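Local coordinates for T-cell surface glycoprotein CD1A1 antigen (Gallus gallus, PDB 3JVG) that probably presents lipid antigens to T cells, as other CD1 proteins do, with an MHC-like groove domain carried on an immunoglobulin domain, at residues Leu10-Thr15 with Ser70-Phe75; Val22-Leu27 with Asp74-Val79; Trp215-Asp218 with Val222-Ser225. All blocks are in the same frame, centred on the assembly; numbering follows the deposited sequence.

Interaction 1. Residues Leu10-Thr15 with Ser70-Phe75; sequences LLHFAT and SYVRDF
His12 on strand 6-18 reaches across to helix 58-82, where its ring lies among Tyr71, Val72 and Phe75. Its CB points at the helix, and a chi1 of 143°, off the staggered positions, helps to place the ring there. His12 CG comes first and lies 4.1 Å from Tyr71 CE2. His12 ND1 is slightly nearer to the same atom, at 3.9 Å from Tyr71 CE2. Tyr71 thus turns its ring edge onto one face of the histidine, toward the rim, in a T-shaped pair with planes at 80°. ND1 also has a polar partner, a hydrogen bond to Ser93 OG on strand 89-99. Tyr71 OH bonds to that same hydroxyl, so Ser93 ties the two rings together from the sheet floor.

The strand belongs to the antiparallel sheet that floors the groove of the MHC class I fold. The helix is the alpha1 helix that walls it. The axes of the two short segments come within 10.3 Å. An unidentified bound molecule, perhaps from the crystallisation liquor, lies about 4 Å from the side chain of Tyr71 and may mark part of the groove.

Farther along the imidazole, His12 CE1 sits over the centre of the Phe75 ring, 3.7 Å above its plane. The His12 and Phe75 rings form a second edge-to-face pair, with planes at 61°. Phe75 has CG anti to its own backbone N, which offers that face to the histidine. On the other side of the ring, His12 CD2 touches Val72 CG2 at 3.9 Å. His12 NE2 meets a water in the ring plane at 3.1 Å, and the water donates to Val72 O.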
# COMPACT_ATOMS: atom_id res chain seq x y z
N LEU A 10 -7.23 -1.63 9.86
CA LEU A 10 -8.36 -1.04 9.16
C LEU A 10 -8.00 0.37 8.80
O LEU A 10 -7.63 1.17 9.69
CB LEU A 10 -9.60 -1.02 10.05
CG LEU A 10 -10.09 -2.39 10.59
CD1 LEU A 10 -11.29 -2.16 11.53
CD2 LEU A 10 -10.48 -3.36 9.41
N LEU A 11 -8.17 0.70 7.53
CA LEU A 11 -7.86 2.01 7.00
C LEU A 11 -9.15 2.68 6.54
O LEU A 11 -10.03 2.06 5.86
CB LEU A 11 -6.95 1.81 5.81
CG LEU A 11 -5.54 1.23 5.99
CD1 LEU A 11 -4.77 1.32 4.62
CD2 LEU A 11 -4.68 1.98 7.21
N HIS A 12 -9.29 3.94 6.84
CA HIS A 12 -10.44 4.69 6.36
C HIS A 12 -9.94 6.05 5.85
O HIS A 12 -8.91 6.60 6.34
CB HIS A 12 -11.44 4.79 7.51
CG HIS A 12 -12.19 6.09 7.62
ND1 HIS A 12 -11.73 7.16 8.37
CD2 HIS A 12 -13.43 6.45 7.18
CE1 HIS A 12 -12.62 8.13 8.35
NE2 HIS A 12 -13.66 7.73 7.63
N PHE A 13 -10.60 6.59 4.83
CA PHE A 13 -10.29 7.96 4.43
C PHE A 13 -11.53 8.64 3.96
O PHE A 13 -12.48 7.97 3.53
CB PHE A 13 -9.22 8.06 3.35
CG PHE A 13 -9.48 7.21 2.10
CD1 PHE A 13 -10.07 7.78 0.97
CD2 PHE A 13 -9.05 5.88 2.05
CE1 PHE A 13 -10.28 7.05 -0.16
CE2 PHE A 13 -9.25 5.11 0.89
CZ PHE A 13 -9.87 5.70 -0.21
N ALA A 14 -11.52 9.97 4.04
CA ALA A 14 -12.68 10.79 3.69
C ALA A 14 -12.26 12.14 3.14
O ALA A 14 -11.49 12.89 3.76
CB ALA A 14 -13.59 10.96 4.90
N THR A 15 -12.75 12.45 1.95
CA THR A 15 -12.56 13.77 1.42
C THR A 15 -13.85 14.56 1.68
O THR A 15 -14.92 14.24 1.13
CB THR A 15 -12.32 13.74 -0.12
OG1 THR A 15 -11.22 12.89 -0.41
CG2 THR A 15 -12.00 15.10 -0.61
N SER A 70 -21.31 2.74 11.39
CA SER A 70 -21.51 3.80 12.38
C SER A 70 -20.24 4.61 12.51
O SER A 70 -20.31 5.85 12.59
CB SER A 70 -21.90 3.27 13.78
OG SER A 70 -23.05 2.44 13.73
N TYR A 71 -19.08 3.94 12.54
CA TYR A 71 -17.84 4.69 12.68
C TYR A 71 -17.76 5.72 11.55
O TYR A 71 -17.55 6.91 11.81
CB TYR A 71 -16.61 3.77 12.66
CG TYR A 71 -15.29 4.54 12.67
CD1 TYR A 71 -14.74 4.98 13.88
CD2 TYR A 71 -14.60 4.82 11.49
CE1 TYR A 71 -13.55 5.70 13.93
CE2 TYR A 71 -13.38 5.55 11.52
CZ TYR A 71 -12.87 5.97 12.75
OH TYR A 71 -11.68 6.67 12.82
N VAL A 72 -17.90 5.26 10.31
CA VAL A 72 -17.77 6.10 9.15
C VAL A 72 -18.75 7.29 9.15
O VAL A 72 -18.33 8.45 9.01
CB VAL A 72 -17.96 5.26 7.92
CG1 VAL A 72 -18.17 6.15 6.71
CG2 VAL A 72 -16.69 4.34 7.73
N ARG A 73 -20.02 6.99 9.34
CA ARG A 73 -21.07 7.96 9.44
C ARG A 73 -20.85 8.97 10.58
O ARG A 73 -21.06 10.17 10.39
CB ARG A 73 -22.37 7.19 9.70
CG ARG A 73 -23.64 8.01 9.68
CD ARG A 73 -24.90 7.09 9.57
NE ARG A 73 -24.91 6.05 10.61
CZ ARG A 73 -25.03 4.73 10.41
NH1 ARG A 73 -25.19 4.22 9.18
NH2 ARG A 73 -25.03 3.92 11.45
N ASP A 74 -20.46 8.49 11.76
CA ASP A 74 -20.32 9.38 12.91
C ASP A 74 -19.12 10.27 12.72
O ASP A 74 -19.16 11.44 13.06
CB ASP A 74 -20.17 8.61 14.22
CG ASP A 74 -21.49 7.91 14.69
OD1 ASP A 74 -22.57 8.11 14.09
OD2 ASP A 74 -21.42 7.14 15.67
N PHE A 75 -18.06 9.72 12.13
CA PHE A 75 -16.83 10.47 11.76
C PHE A 75 -17.22 11.66 10.90
O PHE A 75 -16.84 12.79 11.18
CB PHE A 75 -15.82 9.58 11.03
CG PHE A 75 -14.42 10.14 11.03
CD1 PHE A 75 -13.45 9.60 11.86
CD2 PHE A 75 -14.09 11.23 10.19
CE1 PHE A 75 -12.16 10.14 11.86
CE2 PHE A 75 -12.84 11.79 10.20
CZ PHE A 75 -11.85 11.23 11.04
O HOH W 1 -16.28 9.37 7.31

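Interaction 2. Residues Val22-Leu27 with Asp74-Val79; sequences VLVGGL and DFSRLV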
# COMPACT_ATOMS: atom_id res chain seq x y z
N VAL A 22 -19.36 14.07 1.22
CA VAL A 22 -18.11 13.41 1.61
C VAL A 22 -17.90 12.07 0.89
O VAL A 22 -18.78 11.24 0.85
CB VAL A 22 -17.90 13.39 3.17
CG1 VAL A 22 -19.21 13.41 3.92
CG2 VAL A 22 -16.92 12.33 3.68
N LEU A 23 -16.71 11.90 0.31
CA LEU A 23 -16.39 10.65 -0.38
C LEU A 23 -15.50 9.81 0.53
O LEU A 23 -14.38 10.21 0.86
CB LEU A 23 -15.68 10.93 -1.70
CG LEU A 23 -16.12 12.14 -2.53
CD1 LEU A 23 -15.15 12.39 -3.70
CD2 LEU A 23 -17.58 12.03 -3.03
N VAL A 24 -16.01 8.65 0.94
CA VAL A 24 -15.36 7.83 1.94
C VAL A 24 -14.79 6.60 1.27
O VAL A 24 -15.37 6.07 0.31
CB VAL A 24 -16.38 7.39 3.00
CG1 VAL A 24 -15.73 6.57 4.09
CG2 VAL A 24 -17.10 8.62 3.61
N GLY A 25 -13.68 6.10 1.76
CA GLY A 25 -13.28 4.77 1.35
C GLY A 25 -12.70 4.07 2.56
O GLY A 25 -12.36 4.72 3.54
N GLY A 26 -12.60 2.74 2.51
CA GLY A 26 -11.88 2.02 3.54
C GLY A 26 -11.46 0.63 3.14
O GLY A 26 -12.10 0.00 2.26
N LEU A 27 -10.41 0.15 3.79
CA LEU A 27 -9.76 -1.14 3.52
C LEU A 27 -9.43 -1.85 4.79
O LEU A 27 -9.11 -1.20 5.81
CB LEU A 27 -8.42 -0.90 2.80
CG LEU A 27 -8.19 -1.20 1.32
CD1 LEU A 27 -6.66 -1.39 1.02
CD2 LEU A 27 -8.96 -2.43 0.81
N ASP A 74 -20.46 8.49 11.76
CA ASP A 74 -20.32 9.38 12.91
C ASP A 74 -19.12 10.27 12.72
O ASP A 74 -19.16 11.44 13.06
CB ASP A 74 -20.17 8.61 14.22
CG ASP A 74 -21.49 7.91 14.69
OD1 ASP A 74 -22.57 8.11 14.09
OD2 ASP A 74 -21.42 7.14 15.67
N PHE A 75 -18.06 9.72 12.13
CA PHE A 75 -16.83 10.47 11.76
C PHE A 75 -17.22 11.66 10.90
O PHE A 75 -16.84 12.79 11.18
CB PHE A 75 -15.82 9.58 11.03
CG PHE A 75 -14.42 10.14 11.03
CD1 PHE A 75 -13.45 9.60 11.86
CD2 PHE A 75 -14.09 11.23 10.19
CE1 PHE A 75 -12.16 10.14 11.86
CE2 PHE A 75 -12.84 11.79 10.20
CZ PHE A 75 -11.85 11.23 11.04
N SER A 76 -18.00 11.42 9.87
CA SER A 76 -18.33 12.50 8.95
C SER A 76 -19.17 13.53 9.65
O SER A 76 -19.01 14.73 9.45
CB SER A 76 -19.03 11.96 7.70
OG SER A 76 -18.13 11.12 7.01
N ARG A 77 -20.02 13.06 10.54
CA ARG A 77 -20.91 13.97 11.25
C ARG A 77 -20.15 14.82 12.23
O ARG A 77 -20.42 16.01 12.33
CB ARG A 77 -22.08 13.21 11.89
CG ARG A 77 -23.10 12.73 10.86
CD ARG A 77 -24.19 11.80 11.47
N LEU A 78 -19.20 14.25 12.95
CA LEU A 78 -18.42 15.02 13.91
C LEU A 78 -17.62 16.14 13.26
O LEU A 78 -17.60 17.25 13.78
CB LEU A 78 -17.46 14.13 14.71
CG LEU A 78 -18.14 13.28 15.79
CD1 LEU A 78 -17.14 12.29 16.32
CD2 LEU A 78 -18.74 14.12 16.94
N VAL A 79 -16.96 15.81 12.13
CA VAL A 79 -16.17 16.75 11.36
C VAL A 79 -17.03 17.90 10.88
O VAL A 79 -16.68 19.05 11.06
CB VAL A 79 -15.49 16.04 10.15
CG1 VAL A 79 -15.05 17.04 9.12
CG2 VAL A 79 -14.32 15.14 10.60
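Val22 on strand 21-30 meets Ser76 on helix 58-82, and this pair makes up most of a small contact. Both methyls of Val22 face the hydroxyl, and CG1 also reaches CB. Val22 CG2 lies 3.7 Å from Ser76 OG. Val22 CG1 is 4.0 Å from Ser76 OG and 4.1 Å from Ser76 CB. A chi1 of 28°, away from the staggered positions, turns both methyls of the valine to the serine.

Ser76 points its CB at the strand. OG is anti to its carbonyl carbon (chi1 -63°), beside the backbone N. From there the hydroxyl touches the methyl groups and also makes a weak hydrogen bond to Val72 O, one turn back in the helix. The meeting with Val22 is plain van der Waals contact.

In the MHC class I fold, the alpha1 helix lies across the sheet of the alpha1 and alpha2 domains. Here the strand next to 6-18 meets the underside of that helix. The two backbones are nearest at Val22 and Ser76, with CA atoms 7.4 Å apart.

The packing loosens toward Val24. Its CB also points to the helix, but Val24 CG2 stays 4.3 Å from Ser76 OG. Beyond Val24 the strand runs away from the helix. Even the tighter end is a surface contact: Val22, Val24 and Ser76 are all partly exposed. Val24 also packs on Val72 and Leu38. On the helix, Phe75 and Val79 turn to other parts of the sheet, where Val79 packs on Phe16, Phe89 and Phe91.

Interaction 3. Residues Trp215-Asp218 with Val222-Ser225; sequences WLRD and VPPS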
# COMPACT_ATOMS: atom_id res chain seq x y z
N TRP A 215 24.82 -6.64 -4.53
CA TRP A 215 25.74 -6.87 -5.63
C TRP A 215 27.02 -7.46 -5.06
O TRP A 215 27.45 -7.07 -3.98
CB TRP A 215 26.03 -5.56 -6.37
CG TRP A 215 24.91 -5.12 -7.29
CD1 TRP A 215 23.94 -4.21 -7.02
CD2 TRP A 215 24.66 -5.59 -8.61
NE1 TRP A 215 23.10 -4.07 -8.09
CE2 TRP A 215 23.53 -4.90 -9.08
CE3 TRP A 215 25.31 -6.50 -9.46
CZ2 TRP A 215 23.00 -5.11 -10.34
CZ3 TRP A 215 24.79 -6.70 -10.73
CH2 TRP A 215 23.63 -6.02 -11.15
N LEU A 216 27.60 -8.41 -5.78
CA LEU A 216 28.88 -8.97 -5.43
C LEU A 216 29.86 -8.63 -6.51
O LEU A 216 29.55 -8.72 -7.70
CB LEU A 216 28.83 -10.49 -5.29
CG LEU A 216 27.73 -11.15 -4.45
CD1 LEU A 216 27.95 -12.67 -4.41
CD2 LEU A 216 27.68 -10.53 -3.05
N ARG A 217 31.04 -8.21 -6.06
CA ARG A 217 32.18 -7.97 -6.91
C ARG A 217 33.18 -9.02 -6.48
O ARG A 217 33.65 -8.99 -5.36
CB ARG A 217 32.73 -6.55 -6.73
CG ARG A 217 33.99 -6.24 -7.58
CD ARG A 217 34.30 -4.75 -7.73
NE ARG A 217 33.68 -3.90 -6.71
CZ ARG A 217 34.29 -3.46 -5.61
NH1 ARG A 217 35.59 -3.77 -5.40
NH2 ARG A 217 33.62 -2.72 -4.73
N ASP A 218 33.44 -9.97 -7.38
CA ASP A 218 34.33 -11.10 -7.11
C ASP A 218 33.91 -11.90 -5.89
O ASP A 218 34.76 -12.28 -5.08
CB ASP A 218 35.78 -10.62 -6.91
CG ASP A 218 36.28 -9.85 -8.09
OD1 ASP A 218 35.93 -10.27 -9.21
OD2 ASP A 218 37.02 -8.84 -7.91
N VAL A 222 29.36 -5.54 -2.42
CA VAL A 222 29.71 -4.13 -2.67
C VAL A 222 29.05 -3.27 -1.59
O VAL A 222 27.83 -3.32 -1.40
CB VAL A 222 29.27 -3.65 -4.07
CG1 VAL A 222 29.56 -2.15 -4.24
CG2 VAL A 222 29.96 -4.48 -5.15
N PRO A 223 29.87 -2.51 -0.85
CA PRO A 223 29.38 -1.62 0.21
C PRO A 223 28.48 -0.50 -0.34
O PRO A 223 28.50 -0.21 -1.54
CB PRO A 223 30.68 -1.01 0.76
CG PRO A 223 31.61 -1.05 -0.42
CD PRO A 223 31.32 -2.40 -1.03
N PRO A 224 27.69 0.13 0.55
CA PRO A 224 26.86 1.22 0.06
C PRO A 224 27.70 2.42 -0.37
O PRO A 224 28.72 2.77 0.26
CB PRO A 224 25.97 1.59 1.26
CG PRO A 224 26.09 0.45 2.20
CD PRO A 224 27.45 -0.14 1.98
N SER A 225 27.28 3.02 -1.47
CA SER A 225 27.81 4.29 -1.91
C SER A 225 26.78 4.84 -2.87
O SER A 225 25.82 4.12 -3.18
CB SER A 225 29.19 4.11 -2.59
OG SER A 225 29.06 3.64 -3.92
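The CB of Val222 points to strand 212-217, and its side chain lies against both Trp215 and Arg217. Its CG2 branch does most of the touching. Val222 CG2 is 3.8 Å from Arg217 CB and 3.8 Å from Trp215 O, and it sits 4.3 Å from Trp215 CB. It is anti to the carbonyl carbon of Val222, which sets it beside the backbone N and close to the strand.

The side chains of Arg217 and Val222 cross at about a right angle. Arg217 leaves its backbone with CG anti to N (chi1 178°), then bends sharply at chi3, near 20°. The bend brings the guanidinium back alongside Val222, obliquely. Arg217 NH2 comes within 4.1 Å of both Val222 CG1 and Val222 CG2. Arg217 NH2 also lies 4.4 Å from Pro223 CD, a loose contact at the border of the patch. Arg217 also packs on Tyr257 of strand 257-262.

Trp215 takes another course. Of its side chain, CB comes nearest the valine, while the indole leads away into the domain. There it packs on Leu199 and on Cys201, the latter half of the disulfide with Cys259, and NE1 makes a weak hydrogen bond to Ser245 OG.

A backbone bond also joins the two segments. Val222 N donates to Trp215 O at 2.9 Å, nearly straight at 172°. It continues the pairing of strand 212-217 with the short edge strand 220-221. The arrangement is that of a beta hairpin at the sheet edge of an immunoglobulin C1-set domain, with the tryptophan packed on the intradomain disulfide, as is characteristic of immunoglobulin domains.

Interactions 1 and 2 are neighbours, with centres 4 Å apart. Both rest on helix 58-82, and their segments overlap at Asp74 and Phe75. Their strands, 6-18 and 21-30, are adjacent in the sheet: Leu11 N lies 2.7 Å from Leu27 O, and Phe13 O 2.8 Å from Gly25 N. Val72 CG1 and Val24 CG1 also touch, at 3.6 Å, bridging the two contacts. Together they join helix 58-82 to two neighbouring strands of the groove floor; an unidentified molecule, perhaps from the crystallisation liquor, lies beside interaction 1. Interaction 3 stands apart in the immunoglobulin domain, its centre 47 Å from that of interaction 1 and 49 Å from that of interaction 2.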